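Local coordinates for protein phytase (PDB 2GFI) that removes phosphate from phytate (inositol hexakisphosphate) by hydrolysis, as a 3-phytase of the histidine acid phosphatase family, at residues A[9-14]-A[34-39]; A[30-35]-A[42-47]; A[312-317]-A[413-418]; A[375-380]-A[386-391]. All blocks are in the same frame, centred on the assembly; numbering follows the deposited sequence.

Overall arrangement
From the N terminus, contact 1 closes a loop of the irregular N-terminal region before strand 59-69 by setting 9-14 beside 34-39. Contact 2 follows directly and shares Ile34 and Arg35 with it: 30-35 meets 42-47, still in that region, and the centres of the two contacts are 6 Å apart. Both touch a neighbouring subunit. The chain then runs through most of the catalytic fold before contact 3 brings helix 302-318 against helix 412-423, on the opposite side of the chain's centre from contact 1. Contact 4, the hairpin of strands 374-382 and 385-392, is nested inside the loop that contact 3 closes, and the two touch through Leu317 with Lys379 and Tyr415 with Tyr390.

Contact 1 of 4, residues A[9-14]-A[34-39]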
loop_
_atom_site.group_PDB
_atom_site.type_symbol
_atom_site.label_atom_id
_atom_site.label_comp_id
_atom_site.label_asym_id
_atom_site.label_seq_id
_atom_site.Cartn_x
_atom_site.Cartn_y
_atom_site.Cartn_z
ATOM N N LEU A 9 -7.112 -5.755 7.680
ATOM C CA LEU A 9 -6.950 -5.670 9.127
ATOM C C LEU A 9 -7.229 -4.271 9.630
ATOM O O LEU A 9 -7.198 -4.032 10.833
ATOM C CB LEU A 9 -5.533 -6.095 9.522
ATOM C CG LEU A 9 -5.152 -7.504 9.097
ATOM C CD1 LEU A 9 -3.667 -7.791 9.289
ATOM C CD2 LEU A 9 -6.019 -8.500 9.899
ATOM N N LEU A 10 -7.515 -3.347 8.716
ATOM C CA LEU A 10 -7.591 -1.933 9.086
ATOM C C LEU A 10 -9.029 -1.499 9.345
ATOM O O LEU A 10 -9.923 -1.731 8.544
ATOM C CB LEU A 10 -6.945 -1.027 8.022
ATOM C CG LEU A 10 -5.486 -1.345 7.705
ATOM C CD1 LEU A 10 -5.027 -0.509 6.527
ATOM C CD2 LEU A 10 -4.582 -1.138 8.927
ATOM N N LEU A 11 -9.201 -0.841 10.469
ATOM C CA LEU A 11 -10.461 -0.272 10.903
ATOM C C LEU A 11 -10.584 1.173 10.409
ATOM O O LEU A 11 -10.884 2.102 11.183
ATOM C CB LEU A 11 -10.484 -0.318 12.428
ATOM C CG LEU A 11 -11.150 -1.489 13.177
ATOM C CD1 LEU A 11 -11.713 -2.605 12.355
ATOM C CD2 LEU A 11 -10.344 -1.967 14.410
ATOM N N VAL A 12 -10.319 1.359 9.126
ATOM C CA VAL A 12 -10.421 2.659 8.471
ATOM C C VAL A 12 -10.557 2.373 6.987
ATOM O O VAL A 12 -9.994 1.372 6.488
ATOM C CB VAL A 12 -9.164 3.518 8.725
ATOM C CG1 VAL A 12 -7.916 2.940 7.936
ATOM C CG2 VAL A 12 -9.425 5.023 8.425
ATOM N N GLY A 13 -11.280 3.219 6.265
ATOM C CA GLY A 13 -11.324 3.073 4.820
ATOM C C GLY A 13 -10.468 4.108 4.112
ATOM O O GLY A 13 -9.526 4.678 4.693
ATOM N N GLN A 14 -10.828 4.388 2.856
ATOM C CA GLN A 14 -10.004 5.176 1.977
ATOM C C GLN A 14 -10.026 6.661 2.306
ATOM O O GLN A 14 -9.162 7.414 1.833
ATOM C CB GLN A 14 -10.411 4.927 0.533
ATOM C CG GLN A 14 -10.390 3.467 0.152
ATOM C CD GLN A 14 -9.077 2.828 0.510
ATOM O OE1 GLN A 14 -9.039 1.857 1.307
ATOM N NE2 GLN A 14 -7.988 3.357 -0.046
ATOM N N ILE A 34 -5.592 -5.975 14.887
ATOM C CA ILE A 34 -4.675 -6.721 15.718
ATOM C C ILE A 34 -4.245 -5.953 16.967
ATOM O O ILE A 34 -4.129 -6.553 18.049
ATOM C CB ILE A 34 -3.453 -7.183 14.923
ATOM C CG1 ILE A 34 -3.897 -8.074 13.774
ATOM C CG2 ILE A 34 -2.482 -7.939 15.828
ATOM C CD1 ILE A 34 -2.784 -8.491 12.855
ATOM N N ARG A 35 -4.024 -4.648 16.832
ATOM C CA ARG A 35 -3.469 -3.894 17.935
ATOM C C ARG A 35 -4.473 -3.760 19.077
ATOM O O ARG A 35 -4.084 -3.390 20.176
ATOM C CB ARG A 35 -2.848 -2.531 17.490
ATOM C CG ARG A 35 -1.555 -2.735 16.659
ATOM C CD ARG A 35 -0.293 -1.868 16.991
ATOM N NE ARG A 35 0.763 -2.035 15.956
ATOM C CZ ARG A 35 0.571 -1.634 14.667
ATOM N NH1 ARG A 35 -0.608 -1.068 14.325
ATOM N NH2 ARG A 35 1.517 -1.777 13.724
ATOM N N PHE A 36 -5.743 -4.099 18.816
ATOM C CA PHE A 36 -6.793 -3.991 19.835
ATOM C C PHE A 36 -7.244 -5.323 20.370
ATOM O O PHE A 36 -8.141 -5.374 21.244
ATOM C CB PHE A 36 -7.989 -3.202 19.308
ATOM C CG PHE A 36 -7.595 -1.894 18.724
ATOM C CD1 PHE A 36 -6.894 -0.974 19.491
ATOM C CD2 PHE A 36 -7.843 -1.616 17.393
ATOM C CE1 PHE A 36 -6.465 0.215 18.951
ATOM C CE2 PHE A 36 -7.423 -0.404 16.842
ATOM C CZ PHE A 36 -6.725 0.500 17.615
ATOM N N LEU A 37 -6.627 -6.396 19.860
ATOM C CA LEU A 37 -7.078 -7.757 20.217
ATOM C C LEU A 37 -6.210 -8.429 21.265
ATOM O O LEU A 37 -6.312 -9.628 21.468
ATOM C CB LEU A 37 -7.287 -8.637 18.982
ATOM C CG LEU A 37 -8.445 -8.110 18.126
ATOM C CD1 LEU A 37 -8.542 -8.856 16.796
ATOM C CD2 LEU A 37 -9.727 -8.188 18.913
ATOM N N GLY A 38 -5.364 -7.634 21.925
ATOM C CA GLY A 38 -4.674 -8.086 23.138
ATOM C C GLY A 38 -3.597 -9.154 22.961
ATOM O O GLY A 38 -3.281 -9.854 23.902
ATOM N N GLY A 39 -3.027 -9.278 21.759
ATOM C CA GLY A 39 -2.047 -10.335 21.492
ATOM C C GLY A 39 -2.652 -11.646 21.023
ATOM O O GLY A 39 -1.930 -12.596 20.748
#
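Leu9 and Ile34 meet methyl to methyl, CD1 of Leu9 lying 3.7 Å from CD1 of Ile34, with the two side chains set obliquely to each other. In Ile34, CG1 is anti to the carbonyl carbon (chi1 -60°) and the chain runs on extended to CD1, which carries the methyl to Leu9. Two residues further along each segment, Leu11 and Phe36 run past one another in opposite directions. The CD2 methyl of Leu11 comes to the edge of the Phe36 ring, near its plane, 3.9 Å from CD2 of Phe36, an edge contact and not a stack. All four residues are buried, and no hydrogen bond links the two segments; backbone bonds tie Leu9 to Ile33 and Leu11 to Tyr31. Helix 277-295 supplies Phe280, which touches both Leu11 and Phe36, while Leu9 also packs on Leu263 of helix 249-266. Leu4 of a second subunit packs on Leu11, and Phe49 of a third subunit on Phe36. An inverse gamma turn, closed by a weak Val12 N to Leu10 O bond, turns the chain at Leu11, and the whole is a small apolar cluster between two irregular segments of the N-terminal region ahead of strand 59-69, at a subunit interface.

Contact 2 of 4, residues A[30-35]-A[42-47]; sequences QYNIIR and PYIQNK
Arg35 lays its guanidinium between Ile44 and Lys47. The CD1 methyl of Ile44 sits over the centre of one face, 3.5 Å from CZ of Arg35, and CG of Lys47 lies over the opposite face toward the rim, 3.6 Å from NE of Arg35. At the edge, NH2 of Arg35 gives an in-plane hydrogen bond of 3.3 Å to O of Gln45 (N-H...O angle 160°). The tight part continues through Ile34 and Ile44: CD1 of Ile44, its CG1 anti to the backbone N (chi1 -162°), reaches CG of the Asn32 amide at 3.3 Å, while CG2 of Ile34 meets CG2 of Ile44 at 3.6 Å and lies against Pro42 O. Asn32 OD1 accepts from Ile34 N in an Asx turn. The looser margin is at exposed Lys47, whose NZ reaches Gln30 through a water, 2.6 Å from Lys47 NZ and 2.8 Å from Gln30 O. A leucine in place of Arg35 would probably leave the Gln45 carbonyl without this donor and take the flat partner from between Ile44 and Lys47. Ser27 of a neighbouring subunit also hydrogen-bonds Gln45 O. The chemistry implies a buried arginine held flat by aliphatic groups, its charge probably eased by backbone carbonyls, Glu29 O being a weak second acceptor.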
loop_
_atom_site.group_PDB
_atom_site.type_symbol
_atom_site.label_atom_id
_atom_site.label_comp_id
_atom_site.label_asym_id
_atom_site.label_seq_id
_atom_site.Cartn_x
_atom_site.Cartn_y
_atom_site.Cartn_z
ATOM N N GLN A 30 -2.405 2.837 12.939
ATOM C CA GLN A 30 -3.105 2.966 14.225
ATOM C C GLN A 30 -4.421 2.159 14.201
ATOM O O GLN A 30 -4.954 1.809 15.243
ATOM C CB GLN A 30 -3.415 4.440 14.511
ATOM C CG GLN A 30 -4.117 5.083 13.336
ATOM C CD GLN A 30 -4.544 6.512 13.531
ATOM O OE1 GLN A 30 -4.218 7.379 12.689
ATOM N NE2 GLN A 30 -5.269 6.781 14.590
ATOM N N TYR A 31 -4.935 1.874 13.009
ATOM C CA TYR A 31 -6.280 1.315 12.878
ATOM C C TYR A 31 -6.276 -0.204 12.741
ATOM O O TYR A 31 -7.304 -0.809 12.533
ATOM C CB TYR A 31 -6.984 1.913 11.664
ATOM C CG TYR A 31 -7.296 3.373 11.782
ATOM C CD1 TYR A 31 -8.218 3.840 12.710
ATOM C CD2 TYR A 31 -6.682 4.308 10.926
ATOM C CE1 TYR A 31 -8.527 5.197 12.787
ATOM C CE2 TYR A 31 -6.991 5.643 10.977
ATOM C CZ TYR A 31 -7.916 6.073 11.904
ATOM O OH TYR A 31 -8.202 7.400 11.960
ATOM N N ASN A 32 -5.113 -0.807 12.818
ATOM C CA ASN A 32 -5.032 -2.216 12.670
ATOM C C ASN A 32 -5.715 -2.942 13.848
ATOM O O ASN A 32 -5.344 -2.723 15.006
ATOM C CB ASN A 32 -3.566 -2.652 12.482
ATOM C CG ASN A 32 -3.464 -4.053 11.938
ATOM O OD1 ASN A 32 -3.986 -4.988 12.545
ATOM N ND2 ASN A 32 -2.823 -4.215 10.778
ATOM N N ILE A 33 -6.696 -3.790 13.509
ATOM C CA ILE A 33 -7.548 -4.557 14.429
ATOM C C ILE A 33 -6.671 -5.377 15.406
ATOM O O ILE A 33 -6.949 -5.447 16.611
ATOM C CB ILE A 33 -8.555 -5.435 13.547
ATOM C CG1 ILE A 33 -9.757 -6.047 14.305
ATOM C CG2 ILE A 33 -7.872 -6.551 12.843
ATOM C CD1 ILE A 33 -10.046 -5.377 15.560
ATOM N N ILE A 34 -5.592 -5.975 14.887
ATOM C CA ILE A 34 -4.675 -6.721 15.718
ATOM C C ILE A 34 -4.245 -5.953 16.967
ATOM O O ILE A 34 -4.129 -6.553 18.049
ATOM C CB ILE A 34 -3.453 -7.183 14.923
ATOM C CG1 ILE A 34 -3.897 -8.074 13.774
ATOM C CG2 ILE A 34 -2.482 -7.939 15.828
ATOM C CD1 ILE A 34 -2.784 -8.491 12.855
ATOM N N ARG A 35 -4.024 -4.648 16.832
ATOM C CA ARG A 35 -3.469 -3.894 17.935
ATOM C C ARG A 35 -4.473 -3.760 19.077
ATOM O O ARG A 35 -4.084 -3.390 20.176
ATOM C CB ARG A 35 -2.848 -2.531 17.490
ATOM C CG ARG A 35 -1.555 -2.735 16.659
ATOM C CD ARG A 35 -0.293 -1.868 16.991
ATOM N NE ARG A 35 0.763 -2.035 15.956
ATOM C CZ ARG A 35 0.571 -1.634 14.667
ATOM N NH1 ARG A 35 -0.608 -1.068 14.325
ATOM N NH2 ARG A 35 1.517 -1.777 13.724
ATOM N N PRO A 42 -3.379 -12.221 14.863
ATOM C CA PRO A 42 -2.099 -12.505 14.219
ATOM C C PRO A 42 -0.930 -11.583 14.627
ATOM O O PRO A 42 -1.137 -10.507 15.229
ATOM C CB PRO A 42 -2.420 -12.409 12.716
ATOM C CG PRO A 42 -3.902 -12.787 12.658
ATOM C CD PRO A 42 -4.454 -12.045 13.871
ATOM N N TYR A 43 0.285 -12.029 14.288
ATOM C CA TYR A 43 1.476 -11.229 14.490
ATOM C C TYR A 43 1.303 -9.837 13.904
ATOM O O TYR A 43 0.709 -9.667 12.824
ATOM C CB TYR A 43 2.690 -11.882 13.799
ATOM C CG TYR A 43 3.940 -11.088 14.030
ATOM C CD1 TYR A 43 4.461 -10.941 15.308
ATOM C CD2 TYR A 43 4.584 -10.454 12.974
ATOM C CE1 TYR A 43 5.604 -10.192 15.523
ATOM C CE2 TYR A 43 5.728 -9.717 13.179
ATOM C CZ TYR A 43 6.226 -9.579 14.444
ATOM O OH TYR A 43 7.376 -8.805 14.618
ATOM N N ILE A 44 1.832 -8.846 14.622
ATOM C CA ILE A 44 1.997 -7.525 14.066
ATOM C C ILE A 44 3.277 -6.921 14.616
ATOM O O ILE A 44 3.624 -7.120 15.780
ATOM C CB ILE A 44 0.741 -6.632 14.377
ATOM C CG1 ILE A 44 0.704 -5.417 13.443
ATOM C CG2 ILE A 44 0.681 -6.287 15.864
ATOM C CD1 ILE A 44 -0.607 -4.655 13.473
ATOM N N GLN A 45 3.962 -6.168 13.766
ATOM C CA GLN A 45 5.211 -5.505 14.129
ATOM C C GLN A 45 4.946 -4.340 15.054
ATOM O O GLN A 45 3.943 -3.620 14.922
ATOM C CB GLN A 45 5.960 -5.006 12.889
ATOM C CG GLN A 45 6.334 -6.114 11.935
ATOM C CD GLN A 45 7.026 -5.618 10.703
ATOM O OE1 GLN A 45 6.892 -4.450 10.316
ATOM N NE2 GLN A 45 7.764 -6.494 10.069
ATOM N N ASN A 46 5.869 -4.147 15.986
ATOM C CA ASN A 46 5.784 -3.070 16.916
ATOM C C ASN A 46 5.768 -1.745 16.132
ATOM O O ASN A 46 6.461 -1.624 15.105
ATOM C CB ASN A 46 6.973 -3.203 17.839
ATOM C CG ASN A 46 6.993 -2.163 18.912
ATOM O OD1 ASN A 46 7.251 -0.997 18.631
ATOM N ND2 ASN A 46 6.730 -2.570 20.158
ATOM N N LYS A 47 4.985 -0.764 16.584
ATOM C CA LYS A 47 4.902 0.528 15.858
ATOM C C LYS A 47 6.311 1.119 15.631
ATOM O O LYS A 47 6.593 1.631 14.560
ATOM C CB LYS A 47 3.954 1.520 16.536
ATOM C CG LYS A 47 2.512 0.953 16.793
ATOM C CD LYS A 47 1.556 1.996 17.509
ATOM C CE LYS A 47 0.071 1.804 17.021
ATOM N NZ LYS A 47 -0.902 2.888 17.439
HETATM O O HOH W 1 -3.317 1.890 17.480
#

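Contact 3 of 4, residues A[312-317]-A[413-418]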
loop_
_atom_site.group_PDB
_atom_site.type_symbol
_atom_site.label_atom_id
_atom_site.label_comp_id
_atom_site.label_asym_id
_atom_site.label_seq_id
_atom_site.Cartn_x
_atom_site.Cartn_y
_atom_site.Cartn_z
ATOM N N ALA A 312 20.600 -14.566 32.511
ATOM C CA ALA A 312 21.075 -15.620 31.624
ATOM C C ALA A 312 21.504 -15.049 30.285
ATOM O O ALA A 312 22.622 -15.324 29.794
ATOM C CB ALA A 312 19.986 -16.677 31.425
ATOM N N SER A 313 20.620 -14.228 29.712
ATOM C CA SER A 313 20.909 -13.476 28.495
ATOM C C SER A 313 22.178 -12.630 28.610
ATOM O O SER A 313 22.970 -12.547 27.665
ATOM C CB SER A 313 19.703 -12.592 28.118
ATOM O OG SER A 313 20.111 -11.430 27.420
ATOM N N LEU A 314 22.344 -11.980 29.760
ATOM C CA LEU A 314 23.540 -11.173 30.014
ATOM C C LEU A 314 24.793 -12.048 30.119
ATOM O O LEU A 314 25.822 -11.697 29.541
ATOM C CB LEU A 314 23.368 -10.290 31.259
ATOM C CG LEU A 314 24.629 -9.488 31.624
ATOM C CD1 LEU A 314 24.894 -8.416 30.594
ATOM C CD2 LEU A 314 24.541 -8.904 33.030
ATOM N N GLU A 315 24.703 -13.183 30.823
ATOM C CA GLU A 315 25.787 -14.168 30.842
ATOM C C GLU A 315 26.168 -14.556 29.420
ATOM O O GLU A 315 27.351 -14.641 29.104
ATOM C CB GLU A 315 25.423 -15.436 31.636
ATOM C CG GLU A 315 25.268 -15.202 33.120
ATOM C CD GLU A 315 25.008 -16.490 33.891
ATOM O OE1 GLU A 315 25.598 -17.550 33.505
ATOM O OE2 GLU A 315 24.227 -16.450 34.887
ATOM N N LEU A 316 25.180 -14.766 28.555
ATOM C CA LEU A 316 25.484 -15.079 27.159
ATOM C C LEU A 316 26.209 -13.952 26.436
ATOM O O LEU A 316 27.120 -14.208 25.659
ATOM C CB LEU A 316 24.226 -15.494 26.385
ATOM C CG LEU A 316 23.555 -16.819 26.804
ATOM C CD1 LEU A 316 22.189 -16.968 26.180
ATOM C CD2 LEU A 316 24.439 -17.957 26.373
ATOM N N LEU A 317 25.805 -12.709 26.676
ATOM C CA LEU A 317 26.403 -11.562 25.949
ATOM C C LEU A 317 27.832 -11.311 26.422
ATOM O O LEU A 317 28.680 -10.854 25.658
ATOM C CB LEU A 317 25.576 -10.286 26.127
ATOM C CG LEU A 317 24.163 -10.309 25.538
ATOM C CD1 LEU A 317 23.276 -9.326 26.296
ATOM C CD2 LEU A 317 24.180 -10.053 24.028
ATOM N N ASN A 413 29.423 -2.834 28.280
ATOM C CA ASN A 413 29.838 -2.401 29.607
ATOM C C ASN A 413 28.740 -1.680 30.342
ATOM O O ASN A 413 28.443 -2.001 31.484
ATOM C CB ASN A 413 31.126 -1.553 29.523
ATOM C CG ASN A 413 32.301 -2.357 29.015
ATOM O OD1 ASN A 413 32.476 -3.529 29.394
ATOM N ND2 ASN A 413 33.089 -1.769 28.126
ATOM N N ASP A 414 28.124 -0.717 29.662
ATOM C CA ASP A 414 26.944 -0.014 30.149
ATOM C C ASP A 414 25.740 -0.936 30.292
ATOM O O ASP A 414 24.965 -0.804 31.232
ATOM C CB ASP A 414 26.601 1.108 29.192
ATOM C CG ASP A 414 27.623 2.221 29.213
ATOM O OD1 ASP A 414 28.218 2.463 30.297
ATOM O OD2 ASP A 414 27.902 2.892 28.198
ATOM N N TYR A 415 25.590 -1.879 29.365
ATOM C CA TYR A 415 24.474 -2.816 29.426
ATOM C C TYR A 415 24.555 -3.676 30.684
ATOM O O TYR A 415 23.530 -4.010 31.281
ATOM C CB TYR A 415 24.380 -3.698 28.180
ATOM C CG TYR A 415 23.140 -4.585 28.266
ATOM C CD1 TYR A 415 21.850 -4.009 28.331
ATOM C CD2 TYR A 415 23.248 -5.987 28.328
ATOM C CE1 TYR A 415 20.723 -4.798 28.450
ATOM C CE2 TYR A 415 22.118 -6.782 28.434
ATOM C CZ TYR A 415 20.858 -6.180 28.490
ATOM O OH TYR A 415 19.739 -6.945 28.603
ATOM N N ASN A 416 25.788 -4.020 31.085
ATOM C CA ASN A 416 26.035 -4.698 32.361
ATOM C C ASN A 416 25.513 -3.936 33.570
ATOM O O ASN A 416 24.895 -4.528 34.445
ATOM C CB ASN A 416 27.513 -5.065 32.498
ATOM C CG ASN A 416 27.814 -6.424 31.915
ATOM O OD1 ASN A 416 27.584 -7.451 32.553
ATOM N ND2 ASN A 416 28.292 -6.446 30.686
ATOM N N ASP A 417 25.733 -2.626 33.587
ATOM C CA ASP A 417 25.274 -1.759 34.662
ATOM C C ASP A 417 23.736 -1.676 34.700
ATOM O O ASP A 417 23.124 -1.706 35.779
ATOM C CB ASP A 417 25.838 -0.336 34.488
ATOM C CG ASP A 417 27.352 -0.258 34.657
ATOM O OD1 ASP A 417 27.974 -1.211 35.182
ATOM O OD2 ASP A 417 28.007 0.743 34.285
ATOM N N TYR A 418 23.144 -1.551 33.506
ATOM C CA TYR A 418 21.700 -1.552 33.315
ATOM C C TYR A 418 21.088 -2.854 33.846
ATOM O O TYR A 418 20.171 -2.830 34.689
ATOM C CB TYR A 418 21.340 -1.331 31.823
ATOM C CG TYR A 418 19.840 -1.331 31.601
ATOM C CD1 TYR A 418 19.081 -0.227 31.963
ATOM C CD2 TYR A 418 19.181 -2.459 31.094
ATOM C CE1 TYR A 418 17.718 -0.219 31.809
ATOM C CE2 TYR A 418 17.819 -2.457 30.917
ATOM C CZ TYR A 418 17.096 -1.313 31.279
ATOM O OH TYR A 418 15.747 -1.249 31.149
HETATM O O HOH W 2 20.322 -9.502 29.143
#
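The Tyr415 ring takes two leucine methyls from helix 302-318, both approaching obliquely. CD1 of Leu317 is 3.5 Å from CE2 of Tyr415, and CD1 of Leu314 lies 3.7 Å from CD2 of Tyr415. At the ring's edge, in its plane, a water sits 2.7 Å from OH of Tyr415 and donates to OG of Ser313 at 2.6 Å, bridging the helices; the hydroxyl of Tyr415 also bonds to that of Tyr390. Leu317 crosses the tyrosine at about a right angle, whereas Leu314 slides past it in the opposite direction. With its CG anti to the backbone N (chi1 176°), Leu314 extends toward helix 412-423 and sets CD1 against the Tyr415 ring and both methyls against the Asn416 side chain. An alanine at Leu314 is likely to open a gap between the helices and deprive the Tyr415 ring of one of its two methyl neighbours in this contact. The segments run antiparallel at 162°, their axes 11.1 Å apart, a spacing spanned by the leucines, the tyrosine and the water. Strand 385-392 passes close by, its Val388 touching both Leu317 and Tyr415. Leu317 also packs on Gln63 and Gln65 of strand 59-69, placing the helix pair against the central sheet.

Contact 4 of 4, residues A[375-380]-A[386-391]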
loop_
_atom_site.group_PDB
_atom_site.type_symbol
_atom_site.label_atom_id
_atom_site.label_comp_id
_atom_site.label_asym_id
_atom_site.label_seq_id
_atom_site.Cartn_x
_atom_site.Cartn_y
_atom_site.Cartn_z
ATOM N N THR A 375 11.298 -11.240 20.664
ATOM C CA THR A 375 12.152 -10.306 21.339
ATOM C C THR A 375 13.562 -10.714 20.963
ATOM O O THR A 375 13.980 -11.845 21.184
ATOM C CB THR A 375 11.896 -10.364 22.862
ATOM O OG1 THR A 375 10.765 -9.521 23.160
ATOM C CG2 THR A 375 13.092 -9.793 23.675
ATOM N N ILE A 376 14.278 -9.800 20.335
ATOM C CA ILE A 376 15.624 -10.105 19.884
ATOM C C ILE A 376 16.619 -9.148 20.549
ATOM O O ILE A 376 16.370 -7.937 20.630
ATOM C CB ILE A 376 15.688 -9.988 18.365
ATOM C CG1 ILE A 376 15.063 -11.233 17.707
ATOM C CG2 ILE A 376 17.120 -9.713 17.895
ATOM C CD1 ILE A 376 14.693 -10.989 16.251
ATOM N N ILE A 377 17.710 -9.718 21.065
ATOM C CA ILE A 377 18.907 -8.964 21.419
ATOM C C ILE A 377 19.977 -9.185 20.363
ATOM O O ILE A 377 20.337 -10.322 20.084
ATOM C CB ILE A 377 19.397 -9.395 22.800
ATOM C CG1 ILE A 377 18.232 -9.286 23.797
ATOM C CG2 ILE A 377 20.602 -8.537 23.220
ATOM C CD1 ILE A 377 18.476 -9.915 25.149
ATOM N N GLU A 378 20.439 -8.103 19.736
ATOM C CA GLU A 378 21.550 -8.154 18.794
ATOM C C GLU A 378 22.739 -7.620 19.537
ATOM O O GLU A 378 22.609 -6.667 20.274
ATOM C CB GLU A 378 21.345 -7.235 17.580
ATOM C CG GLU A 378 20.003 -7.387 16.917
ATOM C CD GLU A 378 19.801 -6.470 15.738
ATOM O OE1 GLU A 378 20.080 -5.253 15.848
ATOM O OE2 GLU A 378 19.344 -6.990 14.712
ATOM N N LYS A 379 23.899 -8.214 19.297
ATOM C CA LYS A 379 25.139 -7.750 19.867
ATOM C C LYS A 379 26.052 -7.591 18.689
ATOM O O LYS A 379 26.182 -8.493 17.890
ATOM C CB LYS A 379 25.715 -8.788 20.838
ATOM C CG LYS A 379 27.073 -8.389 21.411
ATOM C CD LYS A 379 27.695 -9.544 22.127
ATOM C CE LYS A 379 29.118 -9.201 22.546
ATOM N NZ LYS A 379 29.617 -10.200 23.523
ATOM N N TYR A 380 26.672 -6.431 18.568
ATOM C CA TYR A 380 27.584 -6.214 17.468
ATOM C C TYR A 380 28.732 -5.311 17.867
ATOM O O TYR A 380 28.627 -4.495 18.795
ATOM C CB TYR A 380 26.859 -5.629 16.229
ATOM C CG TYR A 380 25.928 -4.453 16.497
ATOM C CD1 TYR A 380 26.429 -3.187 16.840
ATOM C CD2 TYR A 380 24.542 -4.616 16.387
ATOM C CE1 TYR A 380 25.563 -2.120 17.094
ATOM C CE2 TYR A 380 23.673 -3.578 16.593
ATOM C CZ TYR A 380 24.172 -2.324 16.948
ATOM O OH TYR A 380 23.283 -1.292 17.151
ATOM N N SER A 386 31.759 -3.363 22.001
ATOM C CA SER A 386 30.594 -4.175 21.662
ATOM C C SER A 386 29.344 -3.508 22.168
ATOM O O SER A 386 29.312 -2.950 23.285
ATOM C CB SER A 386 30.662 -5.571 22.265
ATOM O OG SER A 386 31.569 -6.333 21.539
ATOM N N TYR A 387 28.315 -3.609 21.333
ATOM C CA TYR A 387 27.034 -2.962 21.583
ATOM C C TYR A 387 25.919 -3.987 21.576
ATOM O O TYR A 387 25.973 -4.994 20.871
ATOM C CB TYR A 387 26.783 -1.875 20.553
ATOM C CG TYR A 387 27.806 -0.789 20.672
ATOM C CD1 TYR A 387 27.609 0.283 21.537
ATOM C CD2 TYR A 387 29.000 -0.858 19.950
ATOM C CE1 TYR A 387 28.572 1.266 21.667
ATOM C CE2 TYR A 387 29.954 0.113 20.061
ATOM C CZ TYR A 387 29.750 1.162 20.923
ATOM O OH TYR A 387 30.712 2.126 21.038
ATOM N N VAL A 388 24.916 -3.702 22.389
ATOM C CA VAL A 388 23.762 -4.554 22.548
ATOM C C VAL A 388 22.519 -3.694 22.256
ATOM O O VAL A 388 22.471 -2.531 22.610
ATOM C CB VAL A 388 23.769 -5.143 23.990
ATOM C CG1 VAL A 388 22.473 -5.755 24.332
ATOM C CG2 VAL A 388 24.875 -6.214 24.108
ATOM N N ARG A 389 21.530 -4.249 21.572
ATOM C CA ARG A 389 20.251 -3.559 21.497
ATOM C C ARG A 389 19.122 -4.561 21.338
ATOM O O ARG A 389 19.342 -5.711 20.949
ATOM C CB ARG A 389 20.228 -2.516 20.363
ATOM C CG ARG A 389 20.162 -3.114 18.990
ATOM C CD ARG A 389 19.979 -2.079 17.916
ATOM N NE ARG A 389 20.014 -2.703 16.614
ATOM C CZ ARG A 389 20.008 -2.026 15.480
ATOM N NH1 ARG A 389 19.993 -0.684 15.516
ATOM N NH2 ARG A 389 20.043 -2.680 14.313
ATOM N N TYR A 390 17.917 -4.094 21.642
ATOM C CA TYR A 390 16.705 -4.887 21.537
ATOM C C TYR A 390 15.906 -4.576 20.277
ATOM O O TYR A 390 15.711 -3.417 19.942
ATOM C CB TYR A 390 15.831 -4.582 22.728
ATOM C CG TYR A 390 16.265 -5.289 23.968
ATOM C CD1 TYR A 390 15.727 -6.544 24.293
ATOM C CD2 TYR A 390 17.223 -4.722 24.827
ATOM C CE1 TYR A 390 16.115 -7.193 25.439
ATOM C CE2 TYR A 390 17.623 -5.387 25.990
ATOM C CZ TYR A 390 17.073 -6.614 26.273
ATOM O OH TYR A 390 17.457 -7.278 27.412
ATOM N N VAL A 391 15.424 -5.624 19.609
ATOM C CA VAL A 391 14.491 -5.492 18.509
ATOM C C VAL A 391 13.263 -6.307 18.936
ATOM O O VAL A 391 13.300 -7.551 18.986
ATOM C CB VAL A 391 15.106 -6.007 17.168
ATOM C CG1 VAL A 391 14.328 -5.498 15.980
ATOM C CG2 VAL A 391 16.585 -5.576 17.019
#
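Backbone bonds join Ile376 with Val391, Glu378 with Arg389 and Tyr380 with Tyr387, each a hydrogen-bonded antiparallel pair with two N-H...O bonds. The non-hydrogen-bonded pairs between them, Ile377 with Tyr390 and Lys379 with Val388, add CA-H...O contacts, such as Lys379 CA to Tyr387 O at 3.0 Å. The charged pair is Glu378 and Arg389, side by side, their planes 23° apart. CG of Arg389 lies between its backbone N and carbonyl carbon (chi1 73°), and the chain runs extended to NE, bringing the guanidinium alongside Glu378. OE1 of Glu378 accepts from NE of Arg389 at 2.7 Å and from NH2 of Arg389 at 3.0 Å, a side-on salt bridge on a single oxygen; OE2 of Glu378 serves Lys147 and Tyr148. Strands 374-382 and 385-392 form a beta hairpin in the mixed sheet of the histidine phosphatase fold, and strand 59-69, whose C-terminal end leads directly into His70, the predicted nucleophile, pairs antiparallel with strand 374-382. Among aromatic contacts, OH of Tyr380 lies over one face of the Arg389 guanidinium, ring and guanidinium planes 87° apart with NE of Arg389 at the ring's edge, and bonds onward to Pro406 O. On the Ile377 and Tyr390 face, CG1 of Ile377 lies 3.4 Å from CE1 of Tyr390, and CG2 of Ile377 meets CG1 of Val388 at 3.5 Å. Ile376 and Val391 pack on the salt-bridge face, and Leu317 of helix 302-318 on Ile377.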